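Local atomic coordinates of hypothetical protein PG_1108 (PDB entry 2H5N), a protein that is of unknown function, binds magnesium and belongs to the TerB family, named for tellurite resistance proteins. Residues 86-91 with 119-124. Numbering follows the deposited sequence.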
loop_
_atom_site.group_PDB
_atom_site.type_symbol
_atom_site.label_atom_id
_atom_site.label_comp_id
_atom_site.label_asym_id
_atom_site.label_seq_id
_atom_site.Cartn_x
_atom_site.Cartn_y
_atom_site.Cartn_z
ATOM N N TYR A 86 21.924 14.247 6.033
ATOM C CA TYR A 86 22.078 12.835 6.250
ATOM C C TYR A 86 20.759 12.104 5.923
ATOM O O TYR A 86 20.751 11.081 5.219
ATOM C CB TYR A 86 22.435 12.632 7.705
ATOM C CG TYR A 86 23.147 11.344 7.945
ATOM C CD1 TYR A 86 22.479 10.258 8.516
ATOM C CD2 TYR A 86 24.494 11.191 7.584
ATOM C CE1 TYR A 86 23.109 9.058 8.722
ATOM C CE2 TYR A 86 25.148 9.971 7.805
ATOM C CZ TYR A 86 24.443 8.923 8.379
ATOM O OH TYR A 86 25.063 7.721 8.625
ATOM N N VAL A 87 19.632 12.646 6.382
ATOM C CA VAL A 87 18.336 12.040 6.016
ATOM C C VAL A 87 18.102 12.059 4.516
ATOM O O VAL A 87 17.636 11.048 3.956
ATOM C CB VAL A 87 17.131 12.668 6.747
ATOM C CG1 VAL A 87 15.827 11.971 6.321
ATOM C CG2 VAL A 87 17.302 12.535 8.253
ATOM N N ALA A 88 18.380 13.196 3.856
ATOM C CA ALA A 88 18.279 13.252 2.378
ATOM C C ALA A 88 19.211 12.244 1.681
ATOM O O ALA A 88 18.862 11.665 0.647
ATOM C CB ALA A 88 18.550 14.676 1.844
ATOM N N SER A 89 20.404 12.045 2.233
ATOM C CA SER A 89 21.382 11.156 1.591
ATOM C C SER A 89 20.850 9.750 1.648
ATOM O O SER A 89 20.902 9.029 0.663
ATOM C CB SER A 89 22.793 11.278 2.211
ATOM O OG SER A 89 23.192 12.639 2.211
ATOM N N TYR A 90 20.295 9.404 2.799
ATOM C CA TYR A 90 19.681 8.108 3.071
ATOM C C TYR A 90 18.523 7.820 2.114
ATOM O O TYR A 90 18.440 6.752 1.514
ATOM C CB TYR A 90 19.176 8.095 4.524
ATOM C CG TYR A 90 18.282 6.919 4.869
ATOM C CD1 TYR A 90 18.775 5.612 4.813
ATOM C CD2 TYR A 90 16.934 7.109 5.256
ATOM C CE1 TYR A 90 17.977 4.545 5.125
ATOM C CE2 TYR A 90 16.127 6.021 5.595
ATOM C CZ TYR A 90 16.655 4.739 5.527
ATOM O OH TYR A 90 15.893 3.620 5.845
ATOM N N LEU A 91 17.647 8.806 1.934
ATOM C CA LEU A 91 16.512 8.616 1.075
ATOM C C LEU A 91 16.989 8.427 -0.361
ATOM O O LEU A 91 16.441 7.621 -1.082
ATOM C CB LEU A 91 15.492 9.738 1.239
ATOM C CG LEU A 91 14.718 9.741 2.575
ATOM C CD1 LEU A 91 13.983 11.043 2.716
ATOM C CD2 LEU A 91 13.738 8.533 2.722
ATOM N N PRO A 119 18.098 19.319 1.852
ATOM C CA PRO A 119 18.855 19.953 0.760
ATOM C C PRO A 119 18.862 19.076 -0.490
ATOM O O PRO A 119 18.770 17.837 -0.392
ATOM C CB PRO A 119 20.254 20.062 1.341
ATOM C CG PRO A 119 20.361 18.843 2.223
ATOM C CD PRO A 119 18.996 18.787 2.894
ATOM N N THR A 120 18.920 19.710 -1.660
ATOM C CA THR A 120 19.031 18.970 -2.913
ATOM C C THR A 120 20.483 18.547 -3.073
ATOM O O THR A 120 21.400 19.275 -2.678
ATOM C CB THR A 120 18.496 19.757 -4.180
ATOM O OG1 THR A 120 19.561 20.448 -4.849
ATOM C CG2 THR A 120 17.407 20.721 -3.835
ATOM N N MET A 121 20.677 17.344 -3.601
ATOM C CA MET A 121 21.994 16.806 -3.897
ATOM C C MET A 121 21.857 15.809 -5.061
ATOM O O MET A 121 20.760 15.327 -5.372
ATOM C CB MET A 121 22.613 16.128 -2.657
ATOM C CG MET A 121 21.787 14.987 -2.081
ATOM S SD MET A 121 22.406 14.131 -0.608
ATOM C CE MET A 121 22.050 15.312 0.656
ATOM N N THR A 122 22.970 15.519 -5.721
ATOM C CA THR A 122 23.003 14.421 -6.700
ATOM C C THR A 122 23.082 13.096 -5.951
ATOM O O THR A 122 23.407 13.059 -4.762
ATOM C CB THR A 122 24.201 14.512 -7.633
ATOM O OG1 THR A 122 25.382 14.220 -6.891
ATOM C CG2 THR A 122 24.314 15.910 -8.219
ATOM N N VAL A 123 22.812 12.019 -6.684
ATOM C CA VAL A 123 22.769 10.689 -6.121
ATOM C C VAL A 123 24.201 10.269 -5.721
ATOM O O VAL A 123 24.386 9.532 -4.742
ATOM C CB VAL A 123 22.029 9.712 -7.089
ATOM C CG1 VAL A 123 22.679 9.695 -8.493
ATOM C CG2 VAL A 123 21.913 8.313 -6.492
ATOM N N MET A 124 25.199 10.771 -6.470
ATOM C CA MET A 124 26.612 10.600 -6.139
ATOM C C MET A 124 26.935 11.178 -4.757
ATOM O O MET A 124 27.536 10.480 -3.930
ATOM C CB MET A 124 27.507 11.232 -7.213
ATOM C CG MET A 124 29.020 11.225 -6.899
ATOM S SD MET A 124 30.109 11.489 -8.325
ATOM C CE MET A 124 30.009 9.926 -9.215
#
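Ala88 and Ser89, on one face of helix 81-94, meet Pro119 and Met121 of the extended segment that leads into helix 123-130. The CA atoms of Ala88 and Pro119 lie 6.9 Å apart, and those of Ser89 and Val123 7.8 Å. No hydrogen bond joins the two segments, so side-chain packing makes the contact. Ala88 points its methyl toward the incoming chain, where CB lies 3.8 Å from Met121 CE and 4.3 Å from Pro119 CD. The carbonyl of Pro119 comes close to the same methyl, its O 3.9 Å from Ala88 CB. Met121 supplies the reach: chi1 (59°) sets CG between the backbone N and the carbonyl carbon, the chain runs straight through chi2, and a bend at chi3 (76°) turns the terminal methyl along the helix surface. Its thioether lies against Ser89, with SD 3.3 Å from Ser89 OG, while CE reaches both that hydroxyl and the Ala88 methyl. With chi1 at -53° the Ser89 hydroxyl lies beside its own backbone N, where it hydrogen-bonds Lys85 O one turn back in the helix; Asn129 ND2 of helix 123-130 is a second partner. The sulfur thus packs beside an oxygen whose polar bonds are made with other groups. Trp109 of helix 103-116, together with Ala126 and Asn129, also touches the Met121 side chain. Thr122, the next residue, takes the N-cap position of helix 123-130. This is plain side-chain packing of helix 81-94 against the loop before the last helix, in an all-helical TerB-family fold, away from the magnesium site.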